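Local coordinates for protein kappa-carrageenase (Pseudoalteromonas carrageenovora, PDB 1DYP) that hydrolyses internal beta-1,4 linkages between D-galactose 4-sulfate and 3,6-anhydro-D-galactose in kappa-carrageenan, the piece modelled being its catalytic domain, at residues N190-Y195 / S259-Y264; S114-M119 / V140-Q145. The protein carries 1 engineered substitution. One frame throughout, in Å; residues are numbered along the deposited sequence. Where two conformers were deposited one is given.

Contact 1 (N190-Y195 / S259-Y264); sequences NDFHTY and SMEVDY. With CD (cadmium ion), chain C.
D263, whose CB packs against the ring of F192, gives a cadmium ion two oxygens: D263 O at 2.3 Å from the cadmium and D263 OD1 at 2.5 Å. Both reach the same ion because CG stands anti to the backbone N, chi1 -175°, which leaves the carboxylate beside its own carbonyl. Three waters and the backbone oxygens of E22 and G53 complete a shell of seven oxygens. The site belongs to the GH16 beta-sandwich, at the point where strand 258-270 turns a corner at D263. Strands 193-199 and 258-270 both pair antiparallel with strand 98-105, which runs between them, so the segments meet through side chains spanning that strand. F192 does most of the spanning. F192 CD2 leans on D263 CB at 4.0 Å, and F192 CE2 comes to 3.5 Å from E261 O; F192 also touches R103 and K105 of strand 98-105. In the conformer given, the E261 carboxylate is turned only 22° from the ring plane, a doubtful contact because a second conformer exists. F192 N donates a short bond of 2.6 Å to D191 OD1, on the anti side of the carboxylate and 17° out of its plane. R103 also makes a weak hydrogen bond to D263 OD2. Further along, Y264 OH is hydrogen-bonded to E101 OE2, and the methyl T194 CG2 rests 3.8 Å from that same Y264 OH.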
loop_
_atom_site.group_PDB
_atom_site.type_symbol
_atom_site.label_atom_id
_atom_site.label_comp_id
_atom_site.label_asym_id
_atom_site.label_seq_id
_atom_site.Cartn_x
_atom_site.Cartn_y
_atom_site.Cartn_z
ATOM N N ASN A 190 -18.492 0.952 1.099
ATOM C CA ASN A 190 -19.699 0.263 0.670
ATOM C C ASN A 190 -19.447 -0.665 -0.508
ATOM O O ASN A 190 -19.191 -0.216 -1.625
ATOM C CB ASN A 190 -20.777 1.271 0.279
ATOM C CG ASN A 190 -22.133 0.620 0.116
ATOM O OD1 ASN A 190 -22.803 0.310 1.104
ATOM N ND2 ASN A 190 -22.537 0.387 -1.128
ATOM N N ASP A 191 -19.539 -1.965 -0.254
ATOM C CA ASP A 191 -19.330 -2.965 -1.290
ATOM C C ASP A 191 -17.890 -2.928 -1.789
ATOM O O ASP A 191 -17.069 -2.138 -1.318
ATOM C CB ASP A 191 -20.278 -2.723 -2.468
ATOM C CG ASP A 191 -20.704 -4.011 -3.150
ATOM O OD1 ASP A 191 -19.890 -4.952 -3.230
ATOM O OD2 ASP A 191 -21.860 -4.076 -3.620
ATOM N N PHE A 192 -17.597 -3.781 -2.758
ATOM C CA PHE A 192 -16.263 -3.863 -3.318
ATOM C C PHE A 192 -16.107 -3.018 -4.565
ATOM O O PHE A 192 -17.051 -2.825 -5.326
ATOM C CB PHE A 192 -15.920 -5.316 -3.639
ATOM C CG PHE A 192 -15.795 -6.185 -2.427
ATOM C CD1 PHE A 192 -16.927 -6.660 -1.770
ATOM C CD2 PHE A 192 -14.542 -6.499 -1.916
ATOM C CE1 PHE A 192 -16.808 -7.437 -0.619
ATOM C CE2 PHE A 192 -14.410 -7.273 -0.767
ATOM C CZ PHE A 192 -15.547 -7.743 -0.115
ATOM N N HIS A 193 -14.899 -2.508 -4.757
ATOM C CA HIS A 193 -14.579 -1.691 -5.915
ATOM C C HIS A 193 -13.220 -2.137 -6.411
ATOM O O HIS A 193 -12.443 -2.722 -5.660
ATOM C CB HIS A 193 -14.580 -0.217 -5.518
ATOM C CG HIS A 193 -15.922 0.263 -5.066
ATOM N ND1 HIS A 193 -16.880 0.726 -5.942
ATOM C CD2 HIS A 193 -16.504 0.251 -3.843
ATOM C CE1 HIS A 193 -17.995 0.974 -5.280
ATOM N NE2 HIS A 193 -17.795 0.693 -4.005
ATOM N N THR A 194 -12.936 -1.876 -7.680
ATOM C CA THR A 194 -11.669 -2.298 -8.252
ATOM C C THR A 194 -10.673 -1.160 -8.343
ATOM O O THR A 194 -10.983 -0.075 -8.836
ATOM C CB THR A 194 -11.873 -2.911 -9.646
ATOM O OG1 THR A 194 -12.356 -1.909 -10.548
ATOM C CG2 THR A 194 -12.877 -4.045 -9.569
ATOM N N TYR A 195 -9.471 -1.432 -7.855
ATOM C CA TYR A 195 -8.389 -0.465 -7.843
ATOM C C TYR A 195 -7.238 -1.074 -8.626
ATOM O O TYR A 195 -6.732 -2.141 -8.279
ATOM C CB TYR A 195 -7.981 -0.197 -6.396
ATOM C CG TYR A 195 -9.111 0.386 -5.578
ATOM C CD1 TYR A 195 -9.381 1.754 -5.604
ATOM C CD2 TYR A 195 -9.945 -0.438 -4.823
ATOM C CE1 TYR A 195 -10.455 2.289 -4.899
ATOM C CE2 TYR A 195 -11.026 0.087 -4.110
ATOM C CZ TYR A 195 -11.273 1.450 -4.157
ATOM O OH TYR A 195 -12.339 1.979 -3.466
ATOM N N SER A 259 -11.916 -3.810 9.603
ATOM C CA SER A 259 -11.155 -4.510 8.582
ATOM C C SER A 259 -11.505 -4.173 7.146
ATOM O O SER A 259 -12.644 -3.835 6.825
ATOM C CB SER A 259 -11.321 -6.012 8.781
ATOM O OG SER A 259 -12.695 -6.357 8.751
HETATM N N MSE A 260 -10.502 -4.286 6.286
HETATM C CA MSE A 260 -10.669 -4.036 4.872
HETATM C C MSE A 260 -10.764 -5.464 4.342
HETATM O O MSE A 260 -10.220 -6.395 4.947
HETATM C CB MSE A 260 -9.426 -3.357 4.291
HETATM C CG MSE A 260 -8.177 -4.227 4.358
HETATM SE SE MSE A 260 -6.583 -3.402 3.632
HETATM C CE MSE A 260 -6.842 -3.757 1.764
ATOM N N GLU A 261 -11.462 -5.644 3.229
ATOM C CA GLU A 261 -11.596 -6.968 2.643
ATOM C C GLU A 261 -11.144 -6.931 1.192
ATOM O O GLU A 261 -11.419 -5.971 0.471
ATOM C CB GLU A 261 -13.045 -7.448 2.719
ATOM C CG GLU A 261 -13.628 -7.454 4.122
ATOM C CD GLU A 261 -14.943 -8.201 4.195
ATOM O OE1 GLU A 261 -15.776 -8.021 3.283
ATOM O OE2 GLU A 261 -15.145 -8.961 5.164
ATOM N N VAL A 262 -10.441 -7.979 0.775
ATOM C CA VAL A 262 -9.952 -8.074 -0.588
ATOM C C VAL A 262 -10.525 -9.339 -1.211
ATOM O O VAL A 262 -10.218 -10.452 -0.784
ATOM C CB VAL A 262 -8.413 -8.150 -0.627
ATOM C CG1 VAL A 262 -7.923 -8.050 -2.062
ATOM C CG2 VAL A 262 -7.818 -7.038 0.223
ATOM N N ASP A 263 -11.374 -9.157 -2.213
ATOM C CA ASP A 263 -11.998 -10.281 -2.892
ATOM C C ASP A 263 -10.946 -11.007 -3.725
ATOM O O ASP A 263 -10.938 -12.236 -3.808
ATOM C CB ASP A 263 -13.138 -9.761 -3.775
ATOM C CG ASP A 263 -13.939 -10.873 -4.428
ATOM O OD1 ASP A 263 -13.771 -12.048 -4.048
ATOM O OD2 ASP A 263 -14.755 -10.558 -5.321
ATOM N N TYR A 264 -10.045 -10.241 -4.329
ATOM C CA TYR A 264 -8.993 -10.829 -5.143
ATOM C C TYR A 264 -7.956 -9.792 -5.524
ATOM O O TYR A 264 -8.188 -8.586 -5.414
ATOM C CB TYR A 264 -9.587 -11.438 -6.427
ATOM C CG TYR A 264 -10.166 -10.431 -7.411
ATOM C CD1 TYR A 264 -9.340 -9.533 -8.093
ATOM C CD2 TYR A 264 -11.538 -10.378 -7.661
ATOM C CE1 TYR A 264 -9.862 -8.609 -8.996
ATOM C CE2 TYR A 264 -12.072 -9.454 -8.567
ATOM C CZ TYR A 264 -11.227 -8.577 -9.227
ATOM O OH TYR A 264 -11.742 -7.661 -10.115
HETATM CD CD CD C . -12.381 -14.079 -3.890
HETATM O O HOH W 1 -12.894 -16.303 -4.316
HETATM O O HOH W 2 -12.402 -13.895 -6.255
HETATM O O HOH W 3 -14.937 -14.390 -3.939
#

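Contact 2 (S114-M119 / V140-Q145); sequences SPAFWM and VVELTQ
One face of the F117 ring is taken by V140: its methyl CG2 lies 3.6 Å above the ring plane, displaced toward the rim, in a CH-pi contact. V140 CG1 comes in obliquely at the rim from that same side, 3.4 Å from F117 CD2. The W118 indole has A116 O at its edge, in plane, stacks on Y120 and hydrogen-bonds S230 OG through NE1. With CG anti to the backbone N, chi1 175°, the F117 ring swings to the V140 end, and F117 CB is left to meet V141 CG1. Around the F117 ring, L227 and L229 of one neighbouring strand and Y100, A102 and I104 of another close the core. V140 and V141 both lie across from F117, a classic beta bulge. F117 O accepts V141 N at 3.1 Å in its carbonyl plane and, weakly, V140 N; F117 N returns a bond to V141 O. L143 N donates nearly straight to P115 O, 2.9 Å and 171°, and S114 OG donates to L143 O over 2.7 Å, also in the carbonyl plane. On the opposite face, E142 CG lies beside A116 CB, the two residues forming a non-hydrogen-bonded antiparallel pair, and Q145 OE1 accepts from R234, important for substrate recognition. The bulge lets E142, the proton donor, point to the same side as the nucleophile E137 and D139: the bulged ExDxxE motif of GH16 enzymes.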
loop_
_atom_site.group_PDB
_atom_site.type_symbol
_atom_site.label_atom_id
_atom_site.label_comp_id
_atom_site.label_asym_id
_atom_site.label_seq_id
_atom_site.Cartn_x
_atom_site.Cartn_y
_atom_site.Cartn_z
ATOM N N SER A 114 -6.358 3.226 7.091
ATOM C CA SER A 114 -6.211 3.379 5.657
ATOM C C SER A 114 -5.903 2.085 4.916
ATOM O O SER A 114 -4.773 1.583 4.958
ATOM C CB SER A 114 -5.116 4.400 5.343
ATOM O OG SER A 114 -4.915 4.508 3.940
ATOM N N PRO A 115 -6.917 1.514 4.249
ATOM C CA PRO A 115 -6.727 0.281 3.483
ATOM C C PRO A 115 -5.780 0.675 2.355
ATOM O O PRO A 115 -5.918 1.759 1.777
ATOM C CB PRO A 115 -8.127 -0.025 2.961
ATOM C CG PRO A 115 -9.013 0.523 4.031
ATOM C CD PRO A 115 -8.348 1.838 4.380
ATOM N N ALA A 116 -4.827 -0.188 2.038
ATOM C CA ALA A 116 -3.871 0.131 0.994
ATOM C C ALA A 116 -3.523 -1.057 0.116
ATOM O O ALA A 116 -3.434 -2.194 0.581
ATOM C CB ALA A 116 -2.590 0.690 1.621
ATOM N N PHE A 117 -3.348 -0.768 -1.167
ATOM C CA PHE A 117 -2.948 -1.747 -2.161
ATOM C C PHE A 117 -1.767 -1.019 -2.782
ATOM O O PHE A 117 -1.917 0.053 -3.368
ATOM C CB PHE A 117 -4.072 -1.986 -3.172
ATOM C CG PHE A 117 -3.696 -2.905 -4.302
ATOM C CD1 PHE A 117 -2.862 -4.002 -4.093
ATOM C CD2 PHE A 117 -4.203 -2.685 -5.575
ATOM C CE1 PHE A 117 -2.537 -4.865 -5.138
ATOM C CE2 PHE A 117 -3.889 -3.539 -6.628
ATOM C CZ PHE A 117 -3.054 -4.633 -6.410
ATOM N N TRP A 118 -0.584 -1.594 -2.625
ATOM C CA TRP A 118 0.621 -0.946 -3.105
ATOM C C TRP A 118 1.740 -1.948 -3.315
ATOM O O TRP A 118 1.556 -3.150 -3.146
ATOM C CB TRP A 118 1.052 0.104 -2.073
ATOM C CG TRP A 118 1.230 -0.457 -0.677
ATOM C CD1 TRP A 118 0.307 -1.151 0.052
ATOM C CD2 TRP A 118 2.400 -0.364 0.145
ATOM N NE1 TRP A 118 0.829 -1.499 1.277
ATOM C CE2 TRP A 118 2.113 -1.028 1.359
ATOM C CE3 TRP A 118 3.661 0.218 -0.025
ATOM C CZ2 TRP A 118 3.043 -1.128 2.399
ATOM C CZ3 TRP A 118 4.589 0.120 1.013
ATOM C CH2 TRP A 118 4.272 -0.549 2.207
HETATM N N MSE A 119 2.900 -1.443 -3.705
HETATM C CA MSE A 119 4.059 -2.295 -3.909
HETATM C C MSE A 119 5.289 -1.466 -3.595
HETATM O O MSE A 119 5.328 -0.261 -3.858
HETATM C CB MSE A 119 4.103 -2.835 -5.347
HETATM C CG MSE A 119 4.180 -1.781 -6.441
HETATM SE SE MSE A 119 3.908 -2.542 -8.203
HETATM C CE MSE A 119 1.987 -2.305 -8.312
ATOM N N VAL A 140 -1.133 1.780 -5.428
ATOM C CA VAL A 140 -2.274 1.647 -6.329
ATOM C C VAL A 140 -3.417 2.471 -5.763
ATOM O O VAL A 140 -4.092 3.203 -6.484
ATOM C CB VAL A 140 -2.694 0.180 -6.482
ATOM C CG1 VAL A 140 -3.827 0.072 -7.496
ATOM C CG2 VAL A 140 -1.498 -0.648 -6.928
ATOM N N VAL A 141 -3.629 2.342 -4.461
ATOM C CA VAL A 141 -4.642 3.128 -3.783
ATOM C C VAL A 141 -4.419 3.112 -2.281
ATOM O O VAL A 141 -3.955 2.124 -1.713
ATOM C CB VAL A 141 -6.091 2.630 -4.065
ATOM C CG1 VAL A 141 -6.312 1.245 -3.466
ATOM C CG2 VAL A 141 -7.091 3.620 -3.481
ATOM N N GLU A 142 -4.712 4.246 -1.661
ATOM C CA GLU A 142 -4.652 4.394 -0.221
ATOM C C GLU A 142 -5.988 5.045 0.065
ATOM O O GLU A 142 -6.245 6.178 -0.340
ATOM C CB GLU A 142 -3.489 5.283 0.200
ATOM C CG GLU A 142 -2.192 4.507 0.313
ATOM C CD GLU A 142 -1.008 5.399 0.562
ATOM O OE1 GLU A 142 -0.605 6.115 -0.378
ATOM O OE2 GLU A 142 -0.486 5.392 1.694
ATOM N N LEU A 143 -6.856 4.297 0.731
ATOM C CA LEU A 143 -8.187 4.779 1.043
ATOM C C LEU A 143 -8.304 5.430 2.404
ATOM O O LEU A 143 -7.487 5.212 3.300
ATOM C CB LEU A 143 -9.186 3.619 0.980
ATOM C CG LEU A 143 -9.409 2.950 -0.375
ATOM C CD1 LEU A 143 -10.255 1.694 -0.194
ATOM C CD2 LEU A 143 -10.093 3.930 -1.315
ATOM N N THR A 144 -9.342 6.243 2.527
ATOM C CA THR A 144 -9.699 6.909 3.764
ATOM C C THR A 144 -8.574 7.431 4.657
ATOM O O THR A 144 -8.558 7.159 5.855
ATOM C CB THR A 144 -10.621 5.971 4.594
ATOM O OG1 THR A 144 -9.947 4.733 4.871
ATOM C CG2 THR A 144 -11.888 5.659 3.806
ATOM N N GLN A 145 -7.637 8.182 4.085
ATOM C CA GLN A 145 -6.565 8.747 4.896
ATOM C C GLN A 145 -6.554 10.270 4.799
ATOM O O GLN A 145 -5.624 10.925 5.263
ATOM C CB GLN A 145 -5.199 8.177 4.496
ATOM C CG GLN A 145 -4.705 8.572 3.117
ATOM C CD GLN A 145 -3.244 8.207 2.907
ATOM O OE1 GLN A 145 -2.587 7.674 3.806
ATOM N NE2 GLN A 145 -2.726 8.498 1.718
#

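The centre of contact 2 is about 5 Å from the centre of the chain and that of contact 1 about 14 Å; both are largely buried, contact 2 the more deeply. Contact 2 joins directly paired strands, with backbone bonds through a bulge, apolar packing on one face and the proton donor E142 on the other. Contact 1 bridges strands separated by 98-105, relies on a partly exposed aromatic side chain, and ends at a cadmium ion away from the catalytic residues. The two meet in the interior of the sandwich: Y195 CG packs 3.6 Å from V141 CG1, and M260 SE lies 3.7 Å from P115 CA. Strands 193-199 and 258-270 thus supply part of the apolar backing under contact 2.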